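Local coordinates for protein hydrolase, putative (Plasmodium vivax, PDB 2B30) that probably acts as a metal-dependent phosphatase of the HAD superfamily, Cof-like subfamily IIB, although its substrate is unknown, at residues F34-F39 with T68-K72; I75-F79 with Y160-R164; K28-F34 with Y62-T68. One frame throughout, in Å; residues are numbered along the deposited sequence.

How the contacts relate
The three contacts follow one another outward from the central sheet. Contact 3 pairs neighbouring parallel strands 29-33 and 63-67 of the large mixed sheet. Contact 1 continues from their C-terminal ends, sharing Phe-34 and Thr-68, and its centre lies about 11 Å from that of contact 3; their segments alternate along the sequence, and both touch the calcium ion. Contact 2 opens only after both have closed; its centre is about 10 Å from contact 1 and about 18 Å from contact 3. It joins helix 72-79, which follows strand 63-67, to a loop beside the second sheet. Arg-70 of contact 1 binds that loop, tying the metal site's surroundings to it.

Contact 1: F34-F39 with T68-K72; sequences FDGTLF and TGRSK. With CA (calcium ion), chain E.
Arg-70 presses its guanidinium group against Phe-34 and holds the carboxylate of Asp-35. Its chain bends at chi3 (84°), which swings the guanidinium across to both. The close packing lies at Phe-34, whose CE2 sits over the centre of one guanidinium face, 3.7 Å from Arg-70 NH1, with the ring and guanidinium planes 79° apart, so the aromatic edge points into the flat cationic group. Thr-68 CB lies alongside Phe-34 CB on this buried side, 4.0 Å away. Phe-39 is a more distant cover that offers its face: Arg-70 NH1 lies above the ring centre, although Arg-70 CZ is 5.0 Å from the Phe-39 centroid and any cation-pi attraction is weak. Phe-39 CB covers a face of the Phe-34 ring. Flat side chains suit this place, packing against a cation without competing for its N-H groups.

Asp-33 through Thr-37 fit the first HAD motif, DxDGT, and the single wide turn at 34-38 matches the squiggle that follows the first strand in this superfamily. It turns the Asp-35 carbonyl oxygen to the calcium ion at 2.3 Å, while Asp-33 and Asp-248 supply the other protein ligands in the model. Gly-36 accommodates the turn's positive phi.

Toward the more open side lie Asp-35 and Arg-70, both partly exposed. Asp-35 OD1, near the guanidinium plane, accepts from Arg-70 NH1 on its syn lone pair (3.1 Å, 160°), with only a weak, bent second bond to Asp-35 OD2 at 2.8 Å. The arginine's other nitrogens are engaged by Glu-162 and the Tyr-160 carbonyl.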
loop_
_atom_site.group_PDB
_atom_site.type_symbol
_atom_site.label_atom_id
_atom_site.label_comp_id
_atom_site.label_asym_id
_atom_site.label_seq_id
_atom_site.Cartn_x
_atom_site.Cartn_y
_atom_site.Cartn_z
ATOM N N PHE A 34 3.959 -3.414 18.232
ATOM C CA PHE A 34 4.671 -3.907 19.406
ATOM C C PHE A 34 5.651 -2.860 19.973
ATOM O O PHE A 34 5.288 -2.136 20.899
ATOM C CB PHE A 34 5.348 -5.261 19.136
ATOM C CG PHE A 34 5.607 -6.065 20.388
ATOM C CD1 PHE A 34 4.545 -6.610 21.109
ATOM C CD2 PHE A 34 6.907 -6.276 20.849
ATOM C CE1 PHE A 34 4.770 -7.348 22.273
ATOM C CE2 PHE A 34 7.149 -7.020 22.006
ATOM C CZ PHE A 34 6.079 -7.556 22.722
ATOM N N ASP A 35 6.858 -2.747 19.424
ATOM C CA ASP A 35 7.861 -1.857 20.016
ATOM C C ASP A 35 7.484 -0.422 19.780
ATOM O O ASP A 35 7.046 -0.060 18.682
ATOM C CB ASP A 35 9.247 -2.078 19.422
ATOM C CG ASP A 35 9.755 -3.455 19.668
ATOM O OD1 ASP A 35 9.196 -4.394 19.054
ATOM O OD2 ASP A 35 10.696 -3.600 20.474
ATOM N N GLY A 36 7.668 0.398 20.808
ATOM C CA GLY A 36 7.317 1.808 20.736
ATOM C C GLY A 36 5.847 2.067 20.996
ATOM O O GLY A 36 5.453 3.214 21.193
ATOM N N THR A 37 5.037 1.011 21.005
ATOM C CA THR A 37 3.603 1.132 21.228
ATOM C C THR A 37 3.228 0.293 22.446
ATOM O O THR A 37 2.946 0.839 23.501
ATOM C CB THR A 37 2.793 0.709 19.964
ATOM O OG1 THR A 37 3.180 1.521 18.843
ATOM C CG2 THR A 37 1.304 0.856 20.197
ATOM N N LEU A 38 3.261 -1.027 22.303
ATOM C CA LEU A 38 2.902 -1.948 23.382
ATOM C C LEU A 38 4.122 -2.300 24.263
ATOM O O LEU A 38 4.016 -2.350 25.485
ATOM C CB LEU A 38 2.306 -3.220 22.771
ATOM C CG LEU A 38 1.544 -4.195 23.668
ATOM C CD1 LEU A 38 0.233 -3.588 24.136
ATOM C CD2 LEU A 38 1.273 -5.502 22.923
ATOM N N PHE A 39 5.271 -2.541 23.636
ATOM C CA PHE A 39 6.497 -2.912 24.334
ATOM C C PHE A 39 7.416 -1.701 24.446
ATOM O O PHE A 39 7.739 -1.088 23.423
ATOM C CB PHE A 39 7.201 -4.012 23.549
ATOM C CG PHE A 39 8.481 -4.494 24.168
ATOM C CD1 PHE A 39 8.508 -5.681 24.891
ATOM C CD2 PHE A 39 9.664 -3.777 24.006
ATOM C CE1 PHE A 39 9.685 -6.139 25.452
ATOM C CE2 PHE A 39 10.846 -4.232 24.568
ATOM C CZ PHE A 39 10.856 -5.418 25.293
ATOM N N THR A 68 3.841 -6.279 13.568
ATOM C CA THR A 68 5.203 -5.892 13.921
ATOM C C THR A 68 6.250 -6.412 12.960
ATOM O O THR A 68 5.990 -7.323 12.176
ATOM C CB THR A 68 5.566 -6.403 15.325
ATOM O OG1 THR A 68 6.838 -5.867 15.735
ATOM C CG2 THR A 68 5.600 -7.942 15.344
ATOM N N GLY A 69 7.443 -5.823 13.062
ATOM C CA GLY A 69 8.629 -6.305 12.365
ATOM C C GLY A 69 9.219 -7.563 12.979
ATOM O O GLY A 69 10.002 -8.248 12.343
ATOM N N ARG A 70 8.852 -7.870 14.215
ATOM C CA ARG A 70 9.364 -9.050 14.891
ATOM C C ARG A 70 8.672 -10.319 14.424
ATOM O O ARG A 70 7.673 -10.274 13.709
ATOM C CB ARG A 70 9.234 -8.886 16.405
ATOM C CG ARG A 70 10.228 -7.882 16.945
ATOM C CD ARG A 70 9.833 -7.263 18.272
ATOM N NE ARG A 70 10.231 -8.109 19.390
ATOM C CZ ARG A 70 10.606 -7.677 20.598
ATOM N NH1 ARG A 70 10.648 -6.392 20.907
ATOM N NH2 ARG A 70 10.944 -8.564 21.514
ATOM N N SER A 71 9.234 -11.455 14.821
ATOM C CA SER A 71 8.653 -12.755 14.540
ATOM C C SER A 71 7.648 -13.048 15.637
ATOM O O SER A 71 7.628 -12.333 16.639
ATOM C CB SER A 71 9.750 -13.816 14.538
ATOM O OG SER A 71 10.301 -13.974 15.840
ATOM N N LYS A 72 6.827 -14.089 15.461
ATOM C CA LYS A 72 5.837 -14.477 16.491
ATOM C C LYS A 72 6.537 -14.844 17.790
ATOM O O LYS A 72 6.257 -14.255 18.827
ATOM C CB LYS A 72 4.942 -15.647 16.037
ATOM C CG LYS A 72 3.903 -16.085 17.090
ATOM C CD LYS A 72 2.785 -16.989 16.505
ATOM C CE LYS A 72 3.261 -18.404 16.202
ATOM N NZ LYS A 72 3.933 -19.049 17.373
HETATM CA CA CA E . 6.978 -0.195 16.368
#

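Contact 2: I75-F79 with Y160-R164; sequences ILSAF and YSENR
Ser-77 points its side chain from helix 72-79 at the backbone of Ser-161 and Glu-162. Its CB rests 3.8 Å from Glu-162 CA and 3.6 Å from Ser-161 O. One bond further out, OG lies beside the backbone N and anti to the carbonyl carbon (chi1 -58°), a position that lets the hydroxyl reach back along the helix and hydrogen-bond to the carbonyl oxygen of Val-73. Asn-163 ND2 also comes up to this hydroxyl, but the modelled spacing is too short to be trusted in detail. A small polar residue suits the place: it lets the loop close in on the helix, and its hydroxyl is satisfied by the helix itself.

Beside it, Ala-78 has no atoms beyond CB to hold the two segments apart. Its CB stands 3.9 Å from Tyr-160 O and 4.3 Å from Ser-161 CB, and its CA makes a bent CA-H...O contact of 3.3 Å to Ser-161 O. Much of the contact is close approach of the loop backbone to Ser-77 and Ala-78. Ser-161 leaves helix 155-160 with a positive phi of 57°, turning the chain to run past the alanine.

Glu-162 reaches to a salt bridge with Arg-70. Helix 72-79 belongs to the Rossmann-like core and the loop probably to the inserted C2-type cap, as expected of subfamily IIB, so the contact joins core and cap. On the helix's far side Ile-75 and Phe-79 pack on Ile-66 of strand 63-67, while Leu-76 touches Leu-84 of helix 81-87; the loop leads from helix 155-160 into strand 166-168 of the six-stranded sheet.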
loop_
_atom_site.group_PDB
_atom_site.type_symbol
_atom_site.label_atom_id
_atom_site.label_comp_id
_atom_site.label_asym_id
_atom_site.label_seq_id
_atom_site.Cartn_x
_atom_site.Cartn_y
_atom_site.Cartn_z
ATOM N N ILE A 75 7.903 -12.124 19.771
ATOM C CA ILE A 75 6.877 -11.436 20.544
ATOM C C ILE A 75 6.421 -12.246 21.758
ATOM O O ILE A 75 6.154 -11.667 22.816
ATOM C CB ILE A 75 5.694 -11.023 19.635
ATOM C CG1 ILE A 75 5.789 -9.533 19.375
ATOM C CG2 ILE A 75 4.334 -11.347 20.248
ATOM C CD1 ILE A 75 4.786 -9.043 18.424
ATOM N N LEU A 76 6.329 -13.568 21.596
ATOM C CA LEU A 76 5.976 -14.461 22.696
ATOM C C LEU A 76 7.058 -14.525 23.778
ATOM O O LEU A 76 6.749 -14.716 24.948
ATOM C CB LEU A 76 5.701 -15.873 22.183
ATOM C CG LEU A 76 4.556 -16.113 21.196
ATOM C CD1 LEU A 76 4.228 -17.584 21.196
ATOM C CD2 LEU A 76 3.313 -15.295 21.520
ATOM N N SER A 77 8.320 -14.379 23.392
ATOM C CA SER A 77 9.407 -14.315 24.368
ATOM C C SER A 77 9.280 -13.053 25.218
ATOM O O SER A 77 9.216 -13.118 26.446
ATOM C CB SER A 77 10.758 -14.321 23.664
ATOM O OG SER A 77 10.892 -15.484 22.868
ATOM N N ALA A 78 9.220 -11.911 24.539
ATOM C CA ALA A 78 9.134 -10.619 25.185
ATOM C C ALA A 78 7.925 -10.555 26.093
ATOM O O ALA A 78 7.982 -9.915 27.141
ATOM C CB ALA A 78 9.066 -9.522 24.151
ATOM N N PHE A 79 6.840 -11.220 25.696
ATOM C CA PHE A 79 5.616 -11.274 26.510
ATOM C C PHE A 79 5.809 -12.095 27.787
ATOM O O PHE A 79 5.403 -11.671 28.868
ATOM C CB PHE A 79 4.445 -11.886 25.717
ATOM C CG PHE A 79 3.534 -10.876 25.048
ATOM C CD1 PHE A 79 2.977 -9.826 25.766
ATOM C CD2 PHE A 79 3.183 -11.020 23.709
ATOM C CE1 PHE A 79 2.125 -8.916 25.151
ATOM C CE2 PHE A 79 2.323 -10.114 23.093
ATOM C CZ PHE A 79 1.799 -9.062 23.814
ATOM N N TYR A 160 15.881 -6.545 23.497
ATOM C CA TYR A 160 14.450 -6.708 23.186
ATOM C C TYR A 160 13.772 -7.900 23.865
ATOM O O TYR A 160 12.657 -8.244 23.508
ATOM C CB TYR A 160 14.251 -6.771 21.662
ATOM C CG TYR A 160 14.717 -5.514 20.945
ATOM C CD1 TYR A 160 13.895 -4.393 20.849
ATOM C CD2 TYR A 160 15.986 -5.445 20.375
ATOM C CE1 TYR A 160 14.325 -3.223 20.192
ATOM C CE2 TYR A 160 16.423 -4.291 19.714
ATOM C CZ TYR A 160 15.592 -3.176 19.631
ATOM O OH TYR A 160 16.040 -2.032 18.994
ATOM N N SER A 161 14.427 -8.508 24.857
ATOM C CA SER A 161 13.827 -9.598 25.653
ATOM C C SER A 161 13.352 -10.793 24.812
ATOM O O SER A 161 12.354 -11.436 25.147
ATOM C CB SER A 161 12.655 -9.073 26.492
ATOM O OG SER A 161 12.970 -7.840 27.106
ATOM N N GLU A 162 14.067 -11.068 23.722
ATOM C CA GLU A 162 13.817 -12.229 22.883
ATOM C C GLU A 162 14.732 -13.358 23.325
ATOM O O GLU A 162 15.499 -13.207 24.284
ATOM C CB GLU A 162 14.094 -11.897 21.416
ATOM C CG GLU A 162 13.029 -11.048 20.758
ATOM C CD GLU A 162 13.032 -11.147 19.234
ATOM O OE1 GLU A 162 13.711 -12.040 18.681
ATOM O OE2 GLU A 162 12.340 -10.332 18.584
ATOM N N ASN A 163 14.629 -14.494 22.636
ATOM C CA ASN A 163 15.593 -15.581 22.788
ATOM C C ASN A 163 16.843 -15.219 22.021
ATOM O O ASN A 163 16.771 -14.463 21.065
ATOM C CB ASN A 163 15.020 -16.911 22.287
ATOM C CG ASN A 163 13.983 -17.495 23.241
ATOM O OD1 ASN A 163 14.114 -18.627 23.710
ATOM N ND2 ASN A 163 12.957 -16.714 23.546
ATOM N N ARG A 164 17.987 -15.742 22.449
ATOM C CA ARG A 164 19.266 -15.480 21.784
ATOM C C ARG A 164 19.295 -16.023 20.343
ATOM O O ARG A 164 18.718 -17.066 20.049
ATOM C CB ARG A 164 20.418 -16.087 22.604
#

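Contact 3: K28-F34 with Y62-T68; sequences KLLLIDF and YMVSICT. With CA (calcium ion), chain E.
Leu-30 and Ile-32 meet Val-64 and Ile-66 on one face of a pair of parallel strands. Leu-30 CD1 touches Val-64 CG2 at 4.0 Å, and Ile-32 CD1 lies 4.3 Å from Val-64 CG1. The beta-branched residues keep their bulk close to the backbone, where they pack against one another, and Ile-66 carries the packing on to Ile-75 and Phe-79 of helix 72-79. The reverse face holds Leu-29, Leu-31, Met-63, Ser-65 and Cys-67. There Leu-31 turns CG beside its backbone N (chi1 -59°), which brings CD2 across to Ser-65 CB at 3.8 Å and to the Cys-67 sulfur. Slim serine and cysteine side chains admit the leucine branch under helix 225-235, whose Ile-229 covers both Leu-31 and Cys-67.

Between the faces runs the backbone pairing, with strand axes 28° apart. Leu-30 does the central bonding: its N donates to Met-63 O at 2.8 Å and its O accepts from Ser-65 N at 2.9 Å, both nearly straight. Further along, Ile-32 bonds in the same alternating way to Ser-65 O and Cys-67 N, although the Cys-67 N-H comes in from above the carbonyl plane of Ile-32.

At one end Tyr-62 lays its CB against Leu-30 while Lys-28 is exposed to solvent. At the other, Asp-33 places its carboxylate on the calcium ion, OD2 at 2.2 Å and OD1 at a longer 2.8 Å; OD2 is also hydrogen-bonded with Thr-37 OG1. Nearby, Cys-67 O accepts a hydrogen bond from Lys-225 NZ. Adjacent parallel strands joined through helix 48-60 form a beta-alpha-beta crossover, and an aspartate at the C-terminal end of the first strand, bound to a metal, is the hallmark of the Rossmann-like HAD core.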
loop_
_atom_site.group_PDB
_atom_site.type_symbol
_atom_site.label_atom_id
_atom_site.label_comp_id
_atom_site.label_asym_id
_atom_site.label_seq_id
_atom_site.Cartn_x
_atom_site.Cartn_y
_atom_site.Cartn_z
ATOM N N LYS A 28 -14.204 -4.082 15.480
ATOM C CA LYS A 28 -14.141 -5.527 15.690
ATOM C C LYS A 28 -12.713 -6.112 15.668
ATOM O O LYS A 28 -12.529 -7.284 16.021
ATOM C CB LYS A 28 -15.033 -6.226 14.651
ATOM C CG LYS A 28 -16.501 -6.004 14.940
ATOM C CD LYS A 28 -17.419 -6.515 13.849
ATOM C CE LYS A 28 -18.894 -6.194 14.178
ATOM N NZ LYS A 28 -19.839 -6.461 13.036
ATOM N N LEU A 29 -11.718 -5.305 15.274
ATOM C CA LEU A 29 -10.326 -5.762 15.140
ATOM C C LEU A 29 -9.381 -4.744 15.754
ATOM O O LEU A 29 -9.402 -3.573 15.362
ATOM C CB LEU A 29 -9.951 -5.930 13.667
ATOM C CG LEU A 29 -9.052 -7.108 13.264
ATOM C CD1 LEU A 29 -8.387 -6.827 11.915
ATOM C CD2 LEU A 29 -8.013 -7.467 14.291
ATOM N N LEU A 30 -8.553 -5.183 16.706
ATOM C CA LEU A 30 -7.519 -4.321 17.290
ATOM C C LEU A 30 -6.165 -4.694 16.696
ATOM O O LEU A 30 -5.694 -5.819 16.877
ATOM C CB LEU A 30 -7.477 -4.444 18.819
ATOM C CG LEU A 30 -8.790 -4.279 19.600
ATOM C CD1 LEU A 30 -8.546 -4.398 21.113
ATOM C CD2 LEU A 30 -9.496 -2.961 19.273
ATOM N N LEU A 31 -5.551 -3.747 15.990
ATOM C CA LEU A 31 -4.249 -3.938 15.370
ATOM C C LEU A 31 -3.208 -3.096 16.103
ATOM O O LEU A 31 -3.175 -1.879 15.974
ATOM C CB LEU A 31 -4.303 -3.546 13.895
ATOM C CG LEU A 31 -5.311 -4.291 13.006
ATOM C CD1 LEU A 31 -5.186 -3.743 11.616
ATOM C CD2 LEU A 31 -5.136 -5.832 12.995
ATOM N N ILE A 32 -2.341 -3.759 16.858
ATOM C CA ILE A 32 -1.488 -3.101 17.830
ATOM C C ILE A 32 -0.039 -3.293 17.447
ATOM O O ILE A 32 0.418 -4.429 17.303
ATOM C CB ILE A 32 -1.702 -3.718 19.215
ATOM C CG1 ILE A 32 -3.198 -3.755 19.549
ATOM C CG2 ILE A 32 -0.896 -2.950 20.275
ATOM C CD1 ILE A 32 -3.509 -4.371 20.913
ATOM N N ASP A 33 0.690 -2.195 17.286
ATOM C CA ASP A 33 2.140 -2.277 17.073
ATOM C C ASP A 33 2.821 -2.741 18.359
ATOM O O ASP A 33 2.303 -2.511 19.449
ATOM C CB ASP A 33 2.693 -0.921 16.636
ATOM C CG ASP A 33 4.195 -0.929 16.446
ATOM O OD1 ASP A 33 4.750 -1.873 15.832
ATOM O OD2 ASP A 33 4.835 0.026 16.916
ATOM N N PHE A 34 3.959 -3.414 18.232
ATOM C CA PHE A 34 4.671 -3.907 19.406
ATOM C C PHE A 34 5.651 -2.860 19.973
ATOM O O PHE A 34 5.288 -2.136 20.899
ATOM C CB PHE A 34 5.348 -5.261 19.136
ATOM C CG PHE A 34 5.607 -6.065 20.388
ATOM C CD1 PHE A 34 4.545 -6.610 21.109
ATOM C CD2 PHE A 34 6.907 -6.276 20.849
ATOM C CE1 PHE A 34 4.770 -7.348 22.273
ATOM C CE2 PHE A 34 7.149 -7.020 22.006
ATOM C CZ PHE A 34 6.079 -7.556 22.722
ATOM N N TYR A 62 -13.255 -8.823 21.140
ATOM C CA TYR A 62 -12.445 -8.209 20.089
ATOM C C TYR A 62 -11.383 -9.184 19.592
ATOM O O TYR A 62 -10.763 -9.887 20.382
ATOM C CB TYR A 62 -11.769 -6.913 20.584
ATOM C CG TYR A 62 -12.753 -5.841 20.988
ATOM C CD1 TYR A 62 -13.271 -4.959 20.053
ATOM C CD2 TYR A 62 -13.186 -5.725 22.304
ATOM C CE1 TYR A 62 -14.192 -3.980 20.423
ATOM C CE2 TYR A 62 -14.106 -4.763 22.678
ATOM C CZ TYR A 62 -14.607 -3.893 21.737
ATOM O OH TYR A 62 -15.521 -2.937 22.117
ATOM N N MET A 63 -11.191 -9.221 18.276
ATOM C CA MET A 63 -10.084 -9.934 17.670
ATOM C C MET A 63 -8.878 -9.026 17.770
ATOM O O MET A 63 -8.955 -7.827 17.464
ATOM C CB MET A 63 -10.357 -10.269 16.203
ATOM C CG MET A 63 -9.207 -11.031 15.541
ATOM S SD MET A 63 -9.653 -11.887 14.016
ATOM C CE MET A 63 -10.707 -13.221 14.619
ATOM N N VAL A 64 -7.767 -9.597 18.207
ATOM C CA VAL A 64 -6.574 -8.830 18.465
ATOM C C VAL A 64 -5.452 -9.417 17.629
ATOM O O VAL A 64 -5.251 -10.638 17.605
ATOM C CB VAL A 64 -6.229 -8.887 19.951
ATOM C CG1 VAL A 64 -4.824 -8.362 20.226
ATOM C CG2 VAL A 64 -7.264 -8.117 20.743
ATOM N N SER A 65 -4.744 -8.539 16.929
ATOM C CA SER A 65 -3.604 -8.930 16.115
ATOM C C SER A 65 -2.472 -7.929 16.309
ATOM O O SER A 65 -2.633 -6.726 16.104
ATOM C CB SER A 65 -3.979 -9.004 14.633
ATOM O OG SER A 65 -2.810 -9.128 13.840
ATOM N N ILE A 66 -1.320 -8.436 16.707
ATOM C CA ILE A 66 -0.162 -7.603 16.818
ATOM C C ILE A 66 0.516 -7.548 15.458
ATOM O O ILE A 66 0.738 -8.571 14.818
ATOM C CB ILE A 66 0.750 -8.096 17.926
ATOM C CG1 ILE A 66 0.079 -7.769 19.268
ATOM C CG2 ILE A 66 2.104 -7.416 17.818
ATOM C CD1 ILE A 66 0.698 -8.421 20.451
ATOM N N CYS A 67 0.815 -6.337 15.012
ATOM C CA CYS A 67 1.417 -6.110 13.715
ATOM C C CYS A 67 2.807 -5.526 13.939
ATOM O O CYS A 67 2.943 -4.414 14.467
ATOM C CB CYS A 67 0.526 -5.162 12.916
ATOM S SG CYS A 67 -1.221 -5.737 12.858
ATOM N N THR A 68 3.841 -6.279 13.568
ATOM C CA THR A 68 5.203 -5.892 13.921
ATOM C C THR A 68 6.250 -6.412 12.960
ATOM O O THR A 68 5.990 -7.323 12.176
ATOM C CB THR A 68 5.566 -6.403 15.325
ATOM O OG1 THR A 68 6.838 -5.867 15.735
ATOM C CG2 THR A 68 5.600 -7.942 15.344
HETATM CA CA CA E . 6.978 -0.195 16.368
#